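Local coordinates for major capsid protein (Paramecium bursaria Chlorella virus 1, PDB 5TIP) that self-assembles as trimers into the large icosahedral capsid of a chlorovirus, forming its glycosylated outer shell, at residues A[91-96]-A[175-180]; A[255-260]-A[365-370]; A[303-308]-A[343-348]; A[383-388]-A[401-406]. All blocks are in the same frame, centred on the assembly; numbering follows the deposited sequence.

Interaction 1: residues A[91-96]-A[175-180]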
loop_
_atom_site.group_PDB
_atom_site.type_symbol
_atom_site.label_atom_id
_atom_site.label_comp_id
_atom_site.label_asym_id
_atom_site.label_seq_id
_atom_site.Cartn_x
_atom_site.Cartn_y
_atom_site.Cartn_z
ATOM N N LEU A 91 16.011 0.403 -22.187
ATOM C CA LEU A 91 17.136 -0.306 -22.788
ATOM C C LEU A 91 16.770 -1.750 -23.105
ATOM O O LEU A 91 17.213 -2.304 -24.118
ATOM C CB LEU A 91 18.348 -0.249 -21.858
ATOM C CG LEU A 91 19.646 -0.862 -22.387
ATOM C CD1 LEU A 91 20.080 -0.152 -23.658
ATOM C CD2 LEU A 91 20.733 -0.787 -21.333
ATOM N N LEU A 92 15.958 -2.375 -22.251
ATOM C CA LEU A 92 15.457 -3.726 -22.494
ATOM C C LEU A 92 14.266 -3.612 -23.440
ATOM O O LEU A 92 13.100 -3.638 -23.036
ATOM C CB LEU A 92 15.081 -4.397 -21.180
ATOM C CG LEU A 92 15.128 -5.922 -21.160
ATOM C CD1 LEU A 92 16.535 -6.385 -21.473
ATOM C CD2 LEU A 92 14.673 -6.455 -19.811
ATOM N N GLN A 93 14.574 -3.483 -24.734
ATOM C CA GLN A 93 13.539 -3.186 -25.722
ATOM C C GLN A 93 12.513 -4.309 -25.808
ATOM O O GLN A 93 11.303 -4.057 -25.840
ATOM C CB GLN A 93 14.169 -2.928 -27.089
ATOM C CG GLN A 93 13.154 -2.679 -28.189
ATOM C CD GLN A 93 13.795 -2.225 -29.481
ATOM O OE1 GLN A 93 14.311 -1.112 -29.571
ATOM N NE2 GLN A 93 13.767 -3.087 -30.492
ATOM N N ASP A 94 12.976 -5.555 -25.858
ATOM C CA ASP A 94 12.065 -6.689 -25.803
ATOM C C ASP A 94 12.815 -7.898 -25.269
ATOM O O ASP A 94 14.035 -8.007 -25.422
ATOM C CB ASP A 94 11.438 -6.996 -27.172
ATOM C CG ASP A 94 12.470 -7.249 -28.257
ATOM O OD1 ASP A 94 13.110 -8.322 -28.240
ATOM O OD2 ASP A 94 12.627 -6.379 -29.141
ATOM N N VAL A 95 12.070 -8.801 -24.636
ATOM C CA VAL A 95 12.622 -10.029 -24.077
ATOM C C VAL A 95 11.661 -11.167 -24.392
ATOM O O VAL A 95 10.449 -11.039 -24.196
ATOM C CB VAL A 95 12.873 -9.910 -22.559
ATOM C CG1 VAL A 95 11.649 -9.352 -21.848
ATOM C CG2 VAL A 95 13.282 -11.254 -21.973
ATOM N N GLU A 96 12.200 -12.269 -24.909
ATOM C CA GLU A 96 11.417 -13.409 -25.365
ATOM C C GLU A 96 11.779 -14.642 -24.552
ATOM O O GLU A 96 12.964 -14.945 -24.374
ATOM C CB GLU A 96 11.662 -13.669 -26.854
ATOM C CG GLU A 96 10.884 -14.837 -27.428
ATOM C CD GLU A 96 11.251 -15.111 -28.871
ATOM O OE1 GLU A 96 12.166 -14.437 -29.389
ATOM O OE2 GLU A 96 10.632 -16.002 -29.487
ATOM N N TYR A 175 15.809 -14.270 -25.081
ATOM C CA TYR A 175 16.342 -13.493 -26.194
ATOM C C TYR A 175 16.105 -12.016 -25.911
ATOM O O TYR A 175 14.958 -11.561 -25.880
ATOM C CB TYR A 175 15.690 -13.916 -27.510
ATOM C CG TYR A 175 16.038 -15.327 -27.914
ATOM C CD1 TYR A 175 17.188 -15.601 -28.644
ATOM C CD2 TYR A 175 15.223 -16.391 -27.553
ATOM C CE1 TYR A 175 17.511 -16.895 -29.008
ATOM C CE2 TYR A 175 15.537 -17.685 -27.911
ATOM C CZ TYR A 175 16.681 -17.933 -28.638
ATOM O OH TYR A 175 16.991 -19.225 -28.996
ATOM N N PHE A 176 17.186 -11.273 -25.704
ATOM C CA PHE A 176 17.104 -9.854 -25.402
ATOM C C PHE A 176 17.410 -9.024 -26.642
ATOM O O PHE A 176 18.224 -9.406 -27.485
ATOM C CB PHE A 176 18.068 -9.478 -24.275
ATOM C CG PHE A 176 17.827 -10.229 -22.997
ATOM C CD1 PHE A 176 16.924 -9.757 -22.060
ATOM C CD2 PHE A 176 18.509 -11.404 -22.730
ATOM C CE1 PHE A 176 16.701 -10.441 -20.883
ATOM C CE2 PHE A 176 18.291 -12.094 -21.553
ATOM C CZ PHE A 176 17.386 -11.611 -20.629
ATOM N N THR A 177 16.751 -7.873 -26.738
ATOM C CA THR A 177 17.036 -6.876 -27.761
ATOM C C THR A 177 17.234 -5.543 -27.063
ATOM O O THR A 177 16.339 -5.077 -26.351
ATOM C CB THR A 177 15.900 -6.779 -28.785
ATOM O OG1 THR A 177 15.735 -8.041 -29.444
ATOM C CG2 THR A 177 16.200 -5.706 -29.820
ATOM N N LEU A 178 18.403 -4.937 -27.252
ATOM C CA LEU A 178 18.723 -3.682 -26.591
ATOM C C LEU A 178 18.307 -2.503 -27.455
ATOM O O LEU A 178 18.439 -2.535 -28.681
ATOM C CB LEU A 178 20.216 -3.592 -26.277
ATOM C CG LEU A 178 20.778 -4.647 -25.332
ATOM C CD1 LEU A 178 22.185 -4.257 -24.923
ATOM C CD2 LEU A 178 19.877 -4.814 -24.118
ATOM N N ALA A 179 17.796 -1.462 -26.803
ATOM C CA ALA A 179 17.395 -0.263 -27.521
ATOM C C ALA A 179 18.610 0.407 -28.150
ATOM O O ALA A 179 19.740 0.277 -27.670
ATOM C CB ALA A 179 16.684 0.710 -26.579
ATOM N N SER A 180 18.368 1.128 -29.243
ATOM C CA SER A 180 19.460 1.799 -29.938
ATOM C C SER A 180 19.772 3.147 -29.303
ATOM O O SER A 180 20.938 3.466 -29.048
ATOM C CB SER A 180 19.108 1.969 -31.416
ATOM O OG SER A 180 18.841 0.714 -32.017
HETATM O O HOH W 1 15.879 1.137 -30.712
HETATM O O HOH W 2 17.229 -1.883 -31.334
#
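The ring of Phe176 is met obliquely by two aliphatic branches of strand 92-96: Leu92 CD1 lies 3.4 Å from its CD1 atom, and Val95 CG2 lies 3.7 Å from its CE1 atom. Val95 runs alongside the ring and points the same way. The other ring, Tyr175, is approached at a slant by the carboxylate of Glu96, their planes 47° apart; that carboxylate forms a salt bridge with Arg103, while the Tyr175 hydroxyl is hydrogen-bonded to Lys173 and Glu98. The strands are antiparallel neighbours in a four-stranded sheet of the N-terminal of the two jelly-roll domains. A classic beta bulge interrupts their pairing, Gln93 and Asp94 both facing Thr177, whose carbonyl receives weak bonds from both amides. Beyond it, Ala179 N reaches Leu91 O at 2.9 Å. Asp94 CG sits between its backbone N and carbonyl carbon (chi1 56°), which swings the carboxylate over Thr177. There Thr177 OG1 donates to Asp94 OD1 at 2.9 Å, on the syn side but 27° out of the carboxylate plane. Lys54 also bonds to OG1, so hydroxyl, carboxylate and ammonium form a polar chain, and the lysine charge would be expected to strengthen the hydroxyl as a donor to Asp94.

Interaction 2: residues A[255-260]-A[365-370]; sequences NHPTKY and SGTCNF. With HG (mercury (II) ion), chain T.
Thr258 and Phe370 meet where segments 255-260 and 365-370 run antiparallel: Thr258 OG1 stands 3.3 Å from Phe370 CD1, obliquely to the ring, and CB lies almost as near. The hydroxyl donates to His256 O within its own segment. That carbonyl oxygen also accepts from Phe370 N at 3.1 Å, the two donors arriving from opposite faces of the carbonyl plane. Next along, Thr258 and Cys368 form a hydrogen-bonded pair, with Cys368 N to Thr258 O at 3.0 Å. On the other face, Pro257 packs its CB 3.4 Å from Thr367 OG1, and its ring lies beside the Asn369 amide, pointing the same way. This is a short pairing, strand 368-369 lying against strand 257-266 in the antiparallel sheet of the second jelly-roll domain; strand 412-426 flanks 257-266 too. Cys368 SG binds a mercury ion at 2.5 Å, with Phe370 CZ 3.8 Å from the metal. Further out, Asn369 OD1 is held by the backbone amide of Ser371, and Lys259 forms a salt bridge with Glu228. Gln13 of a second subunit packs on His256 and Pro257, while Tyr33 of a third subunit packs against Thr367.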
loop_
_atom_site.group_PDB
_atom_site.type_symbol
_atom_site.label_atom_id
_atom_site.label_comp_id
_atom_site.label_asym_id
_atom_site.label_seq_id
_atom_site.Cartn_x
_atom_site.Cartn_y
_atom_site.Cartn_z
ATOM N N ASN A 255 -6.632 -13.635 -28.898
ATOM C CA ASN A 255 -7.170 -14.982 -28.750
ATOM C C ASN A 255 -7.110 -15.373 -27.281
ATOM O O ASN A 255 -6.616 -14.617 -26.437
ATOM C CB ASN A 255 -6.412 -15.994 -29.620
ATOM C CG ASN A 255 -6.557 -15.717 -31.104
ATOM O OD1 ASN A 255 -5.605 -15.310 -31.767
ATOM N ND2 ASN A 255 -7.752 -15.948 -31.636
ATOM N N HIS A 256 -7.635 -16.570 -26.979
ATOM C CA HIS A 256 -7.574 -17.209 -25.666
ATOM C C HIS A 256 -8.420 -16.463 -24.638
ATOM O O HIS A 256 -8.821 -15.316 -24.876
ATOM C CB HIS A 256 -6.122 -17.307 -25.191
ATOM C CG HIS A 256 -5.230 -18.065 -26.123
ATOM N ND1 HIS A 256 -4.082 -17.525 -26.660
ATOM C CD2 HIS A 256 -5.317 -19.325 -26.611
ATOM C CE1 HIS A 256 -3.505 -18.417 -27.446
ATOM N NE2 HIS A 256 -4.232 -19.519 -27.430
ATOM N N PRO A 257 -8.736 -17.084 -23.500
ATOM C CA PRO A 257 -9.417 -16.352 -22.419
ATOM C C PRO A 257 -8.552 -15.213 -21.901
ATOM O O PRO A 257 -7.464 -15.430 -21.361
ATOM C CB PRO A 257 -9.641 -17.431 -21.353
ATOM C CG PRO A 257 -9.668 -18.708 -22.114
ATOM C CD PRO A 257 -8.677 -18.532 -23.226
ATOM N N THR A 258 -9.049 -13.990 -22.061
ATOM C CA THR A 258 -8.290 -12.779 -21.784
ATOM C C THR A 258 -8.776 -12.142 -20.489
ATOM O O THR A 258 -9.984 -11.981 -20.287
ATOM C CB THR A 258 -8.419 -11.787 -22.943
ATOM O OG1 THR A 258 -7.900 -12.384 -24.139
ATOM C CG2 THR A 258 -7.651 -10.508 -22.652
ATOM N N LYS A 259 -7.830 -11.773 -19.621
ATOM C CA LYS A 259 -8.175 -11.155 -18.344
ATOM C C LYS A 259 -8.569 -9.693 -18.509
ATOM O O LYS A 259 -9.551 -9.242 -17.911
ATOM C CB LYS A 259 -7.003 -11.268 -17.370
ATOM C CG LYS A 259 -6.398 -12.650 -17.274
ATOM C CD LYS A 259 -5.177 -12.642 -16.372
ATOM C CE LYS A 259 -5.542 -12.217 -14.960
ATOM N NZ LYS A 259 -4.365 -12.265 -14.053
ATOM N N TYR A 260 -7.811 -8.937 -19.298
ATOM C CA TYR A 260 -8.054 -7.509 -19.433
ATOM C C TYR A 260 -7.416 -7.005 -20.719
ATOM O O TYR A 260 -6.573 -7.673 -21.322
ATOM C CB TYR A 260 -7.514 -6.736 -18.222
ATOM C CG TYR A 260 -6.032 -6.932 -17.969
ATOM C CD1 TYR A 260 -5.084 -6.145 -18.609
ATOM C CD2 TYR A 260 -5.583 -7.906 -17.086
ATOM C CE1 TYR A 260 -3.732 -6.323 -18.380
ATOM C CE2 TYR A 260 -4.232 -8.091 -16.849
ATOM C CZ TYR A 260 -3.311 -7.296 -17.498
ATOM O OH TYR A 260 -1.966 -7.473 -17.269
ATOM N N SER A 365 -10.214 -14.923 -12.372
ATOM C CA SER A 365 -11.398 -14.343 -11.750
ATOM C C SER A 365 -12.271 -13.675 -12.796
ATOM O O SER A 365 -12.806 -12.582 -12.581
ATOM C CB SER A 365 -11.012 -13.340 -10.666
ATOM O OG SER A 365 -10.208 -12.304 -11.205
ATOM N N GLY A 366 -12.422 -14.320 -13.947
ATOM C CA GLY A 366 -13.224 -13.775 -15.020
ATOM C C GLY A 366 -12.389 -13.530 -16.256
ATOM O O GLY A 366 -11.391 -12.807 -16.205
ATOM N N THR A 367 -12.778 -14.132 -17.374
ATOM C CA THR A 367 -12.050 -13.982 -18.624
ATOM C C THR A 367 -13.042 -13.835 -19.764
ATOM O O THR A 367 -14.243 -14.075 -19.613
ATOM C CB THR A 367 -11.120 -15.174 -18.900
ATOM O OG1 THR A 367 -11.891 -16.380 -18.973
ATOM C CG2 THR A 367 -10.057 -15.311 -17.818
ATOM N N CYS A 368 -12.525 -13.419 -20.915
ATOM C CA CYS A 368 -13.275 -13.436 -22.159
ATOM C C CYS A 368 -12.473 -14.200 -23.198
ATOM O O CYS A 368 -11.301 -13.887 -23.432
ATOM C CB CYS A 368 -13.569 -12.026 -22.660
ATOM S SG CYS A 368 -14.302 -12.030 -24.293
ATOM N N ASN A 369 -13.100 -15.196 -23.817
ATOM C CA ASN A 369 -12.424 -16.051 -24.789
ATOM C C ASN A 369 -12.476 -15.364 -26.147
ATOM O O ASN A 369 -13.487 -15.421 -26.849
ATOM C CB ASN A 369 -13.069 -17.430 -24.829
ATOM C CG ASN A 369 -12.175 -18.471 -25.469
ATOM O OD1 ASN A 369 -11.272 -18.142 -26.237
ATOM N ND2 ASN A 369 -12.416 -19.735 -25.147
ATOM N N PHE A 370 -11.374 -14.711 -26.520
ATOM C CA PHE A 370 -11.282 -14.062 -27.822
ATOM C C PHE A 370 -11.112 -15.050 -28.967
ATOM O O PHE A 370 -11.231 -14.645 -30.129
ATOM C CB PHE A 370 -10.127 -13.062 -27.832
ATOM C CG PHE A 370 -10.479 -11.727 -27.253
ATOM C CD1 PHE A 370 -10.509 -11.537 -25.883
ATOM C CD2 PHE A 370 -10.780 -10.657 -28.079
ATOM C CE1 PHE A 370 -10.832 -10.306 -25.348
ATOM C CE2 PHE A 370 -11.104 -9.422 -27.549
ATOM C CZ PHE A 370 -11.129 -9.248 -26.181
HETATM HG HG HG T . -14.812 -9.714 -25.182
#

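Interaction 3: residues A[303-308]-A[343-348]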
loop_
_atom_site.group_PDB
_atom_site.type_symbol
_atom_site.label_atom_id
_atom_site.label_comp_id
_atom_site.label_asym_id
_atom_site.label_seq_id
_atom_site.Cartn_x
_atom_site.Cartn_y
_atom_site.Cartn_z
ATOM N N GLY A 303 5.535 11.448 -17.254
ATOM C CA GLY A 303 4.188 11.070 -16.888
ATOM C C GLY A 303 3.417 12.213 -16.256
ATOM O O GLY A 303 3.972 13.227 -15.833
ATOM N N THR A 304 2.097 12.043 -16.209
ATOM C CA THR A 304 1.224 13.032 -15.593
ATOM C C THR A 304 -0.077 12.355 -15.191
ATOM O O THR A 304 -0.428 11.287 -15.699
ATOM C CB THR A 304 0.936 14.209 -16.534
ATOM O OG1 THR A 304 0.234 15.232 -15.820
ATOM C CG2 THR A 304 0.081 13.755 -17.705
ATOM N N TYR A 305 -0.787 12.996 -14.266
ATOM C CA TYR A 305 -2.123 12.575 -13.874
ATOM C C TYR A 305 -3.201 13.491 -14.429
ATOM O O TYR A 305 -4.386 13.278 -14.153
ATOM C CB TYR A 305 -2.235 12.499 -12.347
ATOM C CG TYR A 305 -1.366 11.426 -11.732
ATOM C CD1 TYR A 305 -1.669 10.083 -11.902
ATOM C CD2 TYR A 305 -0.248 11.754 -10.979
ATOM C CE1 TYR A 305 -0.880 9.095 -11.347
ATOM C CE2 TYR A 305 0.546 10.772 -10.416
ATOM C CZ TYR A 305 0.224 9.443 -10.604
ATOM O OH TYR A 305 1.006 8.455 -10.050
ATOM N N ASN A 306 -2.820 14.499 -15.208
ATOM C CA ASN A 306 -3.762 15.486 -15.721
ATOM C C ASN A 306 -4.530 14.878 -16.886
ATOM O O ASN A 306 -3.960 14.634 -17.954
ATOM C CB ASN A 306 -3.020 16.748 -16.149
ATOM C CG ASN A 306 -3.938 17.938 -16.288
ATOM O OD1 ASN A 306 -5.144 17.786 -16.477
ATOM N ND2 ASN A 306 -3.373 19.136 -16.194
ATOM N N GLU A 307 -5.824 14.624 -16.676
ATOM C CA GLU A 307 -6.657 14.078 -17.742
ATOM C C GLU A 307 -6.796 15.056 -18.902
ATOM O O GLU A 307 -7.005 14.637 -20.046
ATOM C CB GLU A 307 -8.030 13.698 -17.179
ATOM C CG GLU A 307 -9.074 13.334 -18.224
ATOM C CD GLU A 307 -8.679 12.131 -19.063
ATOM O OE1 GLU A 307 -7.902 11.281 -18.573
ATOM O OE2 GLU A 307 -9.143 12.041 -20.221
ATOM N N GLN A 308 -6.665 16.359 -18.633
ATOM C CA GLN A 308 -6.791 17.359 -19.686
ATOM C C GLN A 308 -5.765 17.160 -20.794
ATOM O O GLN A 308 -6.000 17.590 -21.929
ATOM C CB GLN A 308 -6.655 18.762 -19.090
ATOM C CG GLN A 308 -7.044 19.884 -20.036
ATOM C CD GLN A 308 -8.546 19.997 -20.200
ATOM O OE1 GLN A 308 -9.252 20.416 -19.282
ATOM N NE2 GLN A 308 -9.047 19.603 -21.366
ATOM N N GLY A 343 -6.876 -0.858 -7.432
ATOM C CA GLY A 343 -6.701 -0.193 -6.158
ATOM C C GLY A 343 -5.441 0.629 -6.033
ATOM O O GLY A 343 -4.916 0.775 -4.922
ATOM N N GLY A 344 -4.929 1.166 -7.135
ATOM C CA GLY A 344 -3.787 2.058 -7.095
ATOM C C GLY A 344 -4.119 3.397 -7.720
ATOM O O GLY A 344 -5.212 3.929 -7.510
ATOM N N VAL A 345 -3.189 3.953 -8.491
ATOM C CA VAL A 345 -3.440 5.160 -9.270
ATOM C C VAL A 345 -2.705 5.023 -10.597
ATOM O O VAL A 345 -1.550 4.585 -10.635
ATOM C CB VAL A 345 -3.025 6.446 -8.523
ATOM C CG1 VAL A 345 -1.517 6.531 -8.342
ATOM C CG2 VAL A 345 -3.551 7.674 -9.251
ATOM N N THR A 346 -3.386 5.357 -11.686
ATOM C CA THR A 346 -2.844 5.192 -13.019
ATOM C C THR A 346 -2.670 6.553 -13.675
ATOM O O THR A 346 -3.626 7.342 -13.712
ATOM C CB THR A 346 -3.760 4.309 -13.881
ATOM O OG1 THR A 346 -3.801 2.987 -13.331
ATOM C CG2 THR A 346 -3.245 4.237 -15.307
ATOM N N PRO A 347 -1.485 6.870 -14.192
ATOM C CA PRO A 347 -1.294 8.167 -14.848
ATOM C C PRO A 347 -2.165 8.292 -16.088
ATOM O O PRO A 347 -2.559 7.298 -16.703
ATOM C CB PRO A 347 0.197 8.167 -15.206
ATOM C CG PRO A 347 0.571 6.721 -15.259
ATOM C CD PRO A 347 -0.258 6.055 -14.204
ATOM N N ALA A 348 -2.474 9.536 -16.440
ATOM C CA ALA A 348 -3.302 9.798 -17.607
ATOM C C ALA A 348 -2.640 9.250 -18.865
ATOM O O ALA A 348 -1.412 9.214 -18.983
ATOM C CB ALA A 348 -3.560 11.298 -17.753
HETATM O O HOH W 3 1.093 9.920 -18.429
#
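A single backbone hydrogen bond ties the two loops, Ala348 N to Thr304 O at 2.8 Å, with the touching parts running 74° apart. Pro347 CB closes on the same oxygen at 3.2 Å, so the amide and the neighbouring proline carbon approach Thr304 O from the same side. Water 3 bridges the backbones a second time, accepting from Thr304 N and donating to Ala348 O at 2.7 Å. Among the side chains, Tyr305 reaches across. Its CG stands anti to the carbonyl carbon (chi1 -66°), which carries the ring along the proline and on to Val345. Ring atom CD1 lies 3.5 Å from Pro347 CA, obliquely to the ring, while Thr346 O sits at the ring edge, in its plane. Val345 crosses the tyrosine at about a right angle, bringing CG2 to within 3.7 Å of Tyr305 CE1 and CG1 to 3.6 Å from Tyr305 OH. At the other end Ala348 CB fits against Asn306 O at 3.4 Å. The bend that presents these groups is set by an ST turn, Thr304 OG1 accepting from Asn306 N, followed by an Asx turn in which Asn306 OD1 accepts from Gln308 N. These loops also line a subunit interface, where Tyr126 of a third subunit meets Tyr305 edge-to-face. Thr346 O, beside the ring edge, accepts from Arg130 of that third subunit, whose charge would probably polarise the carbonyl.

Interaction 4: residues A[383-388]-A[401-406]. With BGC (beta-D-glucopyranose), chain H; BGC (beta-D-glucopyranose), chain G.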
loop_
_atom_site.group_PDB
_atom_site.type_symbol
_atom_site.label_atom_id
_atom_site.label_comp_id
_atom_site.label_asym_id
_atom_site.label_seq_id
_atom_site.Cartn_x
_atom_site.Cartn_y
_atom_site.Cartn_z
ATOM N N LYS A 383 -10.549 13.632 -28.476
ATOM C CA LYS A 383 -10.878 15.011 -28.167
ATOM C C LYS A 383 -10.442 15.925 -29.307
ATOM O O LYS A 383 -9.645 15.552 -30.172
ATOM C CB LYS A 383 -10.208 15.445 -26.864
ATOM C CG LYS A 383 -10.561 14.587 -25.663
ATOM C CD LYS A 383 -9.796 15.046 -24.434
ATOM C CE LYS A 383 -10.070 14.150 -23.239
ATOM N NZ LYS A 383 -9.256 14.557 -22.061
ATOM N N THR A 384 -10.978 17.141 -29.300
ATOM C CA THR A 384 -10.552 18.159 -30.254
ATOM C C THR A 384 -9.286 18.812 -29.717
ATOM O O THR A 384 -9.329 19.541 -28.720
ATOM C CB THR A 384 -11.655 19.190 -30.471
ATOM O OG1 THR A 384 -12.834 18.538 -30.957
ATOM C CG2 THR A 384 -11.212 20.232 -31.483
ATOM N N CYS A 385 -8.156 18.549 -30.373
ATOM C CA CYS A 385 -6.861 19.066 -29.932
ATOM C C CYS A 385 -6.735 20.532 -30.351
ATOM O O CYS A 385 -5.918 20.915 -31.191
ATOM C CB CYS A 385 -5.735 18.218 -30.503
ATOM S SG CYS A 385 -5.998 16.443 -30.316
ATOM N N SER A 386 -7.570 21.366 -29.732
ATOM C CA SER A 386 -7.688 22.765 -30.113
ATOM C C SER A 386 -7.120 23.734 -29.087
ATOM O O SER A 386 -7.066 24.937 -29.366
ATOM C CB SER A 386 -9.160 23.118 -30.371
ATOM O OG SER A 386 -9.948 22.869 -29.220
ATOM N N ILE A 387 -6.694 23.257 -27.920
ATOM C CA ILE A 387 -6.182 24.139 -26.877
ATOM C C ILE A 387 -4.751 24.539 -27.201
ATOM O O ILE A 387 -3.949 23.718 -27.661
ATOM C CB ILE A 387 -6.258 23.460 -25.501
ATOM C CG1 ILE A 387 -7.674 22.970 -25.210
ATOM C CG2 ILE A 387 -5.795 24.420 -24.415
ATOM C CD1 ILE A 387 -7.773 22.241 -23.893
ATOM N N ASP A 388 -4.429 25.810 -26.970
ATOM C CA ASP A 388 -3.058 26.274 -27.135
ATOM C C ASP A 388 -2.216 25.675 -26.022
ATOM O O ASP A 388 -2.419 25.990 -24.849
ATOM C CB ASP A 388 -3.012 27.803 -27.101
ATOM C CG ASP A 388 -1.604 28.365 -27.261
ATOM O OD1 ASP A 388 -0.633 27.587 -27.396
ATOM O OD2 ASP A 388 -1.467 29.606 -27.250
ATOM N N THR A 401 -13.978 17.813 -23.500
ATOM C CA THR A 401 -13.800 17.121 -24.770
ATOM C C THR A 401 -12.686 17.719 -25.622
ATOM O O THR A 401 -12.632 17.455 -26.828
ATOM C CB THR A 401 -15.113 17.110 -25.553
ATOM O OG1 THR A 401 -15.529 18.457 -25.810
ATOM C CG2 THR A 401 -16.194 16.395 -24.759
ATOM N N VAL A 402 -11.804 18.524 -25.030
ATOM C CA VAL A 402 -10.699 19.131 -25.759
ATOM C C VAL A 402 -9.392 18.868 -25.022
ATOM O O VAL A 402 -9.370 18.592 -23.821
ATOM C CB VAL A 402 -10.903 20.648 -25.965
ATOM C CG1 VAL A 402 -12.054 20.902 -26.925
ATOM C CG2 VAL A 402 -11.158 21.331 -24.635
ATOM N N THR A 403 -8.294 18.953 -25.770
ATOM C CA THR A 403 -6.956 18.792 -25.218
ATOM C C THR A 403 -6.005 19.700 -25.988
ATOM O O THR A 403 -6.402 20.400 -26.924
ATOM C CB THR A 403 -6.500 17.330 -25.267
ATOM O OG1 THR A 403 -5.210 17.211 -24.655
ATOM C CG2 THR A 403 -6.419 16.846 -26.703
ATOM N N ALA A 404 -4.741 19.691 -25.576
ATOM C CA ALA A 404 -3.738 20.547 -26.197
ATOM C C ALA A 404 -3.495 20.142 -27.645
ATOM O O ALA A 404 -3.617 18.972 -28.016
ATOM C CB ALA A 404 -2.429 20.492 -25.413
ATOM N N ASN A 405 -3.140 21.132 -28.469
ATOM C CA ASN A 405 -2.899 20.870 -29.883
ATOM C C ASN A 405 -1.691 19.971 -30.107
ATOM O O ASN A 405 -1.545 19.405 -31.195
ATOM C CB ASN A 405 -2.706 22.180 -30.646
ATOM C CG ASN A 405 -1.376 22.839 -30.345
ATOM O OD1 ASN A 405 -0.874 22.788 -29.225
ATOM N ND2 ASN A 405 -0.779 23.430 -31.373
ATOM N N THR A 406 -0.824 19.825 -29.106
ATOM C CA THR A 406 0.327 18.944 -29.235
ATOM C C THR A 406 -0.044 17.475 -29.119
ATOM O O THR A 406 0.829 16.619 -29.291
ATOM C CB THR A 406 1.375 19.282 -28.170
ATOM O OG1 THR A 406 0.785 19.163 -26.869
ATOM C CG2 THR A 406 1.896 20.697 -28.357
HETATM C C2 BGC H . 1.290 23.763 -32.413
HETATM C C3 BGC H . 2.611 24.526 -32.407
HETATM C C4 BGC H . 2.402 25.941 -31.899
HETATM C C5 BGC H . 1.582 25.964 -30.619
HETATM C C6 BGC H . 1.296 27.400 -30.195
HETATM C C1 BGC H . 0.558 23.909 -31.075
HETATM O O2 BGC H . 1.545 22.376 -32.664
HETATM O O3 BGC H . 3.149 24.632 -33.734
HETATM O O4 BGC H . 3.676 26.548 -31.654
HETATM O O5 BGC H . 0.353 25.274 -30.772
HETATM O O6 BGC H . 0.518 28.051 -31.207
HETATM C C2 BGC G . -9.715 27.984 -23.179
HETATM C C3 BGC G . -9.988 29.135 -24.136
HETATM C C4 BGC G . -8.985 29.092 -25.278
HETATM C C5 BGC G . -9.003 27.726 -25.949
HETATM C C6 BGC G . -7.989 27.664 -27.086
HETATM C C1 BGC G . -9.626 26.651 -23.914
HETATM O O2 BGC G . -10.756 27.923 -22.198
HETATM O O3 BGC G . -9.823 30.370 -23.437
HETATM O O4 BGC G . -9.295 30.108 -26.238
HETATM O O5 BGC G . -8.697 26.711 -24.995
HETATM O O6 BGC G . -6.666 27.761 -26.549
HETATM O O HOH W 4 -14.650 18.258 -28.705
#
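Ile387 leans across the neighbouring strand from CB outward. CB lies 3.4 Å from Thr403 O, and CG1, anti to the carbonyl carbon (chi1 -54°), stays over that same oxygen at 3.3 Å; CD1 then ends 3.6 Å from Val402 CG2, the two side chains crossing at about a right angle. The other branch, CG2, turns to the glucose of chain G, 3.7 Å from its O5. The backbones pair in parallel, as expected for the beta-alpha-beta unit 376-387, 392-395, 402-404, though the strand axes splay by 61°; a beta bulge shifts the register between Thr384 and Ile387, and Cys385 centres an inverse gamma turn. Thr403 N donates to Thr384 O, while Ile387 N donates to Thr403 O. Asn405 N closes the pairing on Ile387 O at 2.8 Å. Lys383 lays its aliphatic chain along Thr401 and Val402, its ammonium salt-bridged to Glu307. One glycan is attached here, Asn405 ND2 being covalently joined to C1 of the chain H glucose; another rests against the 383-388 segment, Asp388 N donating to O6 of the chain G glucose at 3.0 Å. Cys385 O, met by Asn405 CA, is buried without a conventional hydrogen-bond partner in the model. The bond from Asn405 N probably limits movement of the glycosylated residue.

The four contacts divide between the two jelly-roll domains. Interaction 1 belongs to the N-terminal one and closes before the others open; its centre lies about 27 Å from those of interactions 2 and 3 and about 34 Å from that of interaction 4. In the second domain, interaction 3 is nested within the chain loop closed by interaction 2, about 25 Å away between centres, and both touch the third subunit. Interaction 4 follows in a separate mixed sheet. It touches interaction 3, their centres about 18 Å apart, through the Glu307-Lys383 salt bridge and a probable Gln308-Thr403 hydrogen bond. The segments beside the glycan at Asn405 are thereby coupled to loops at the trimer interface.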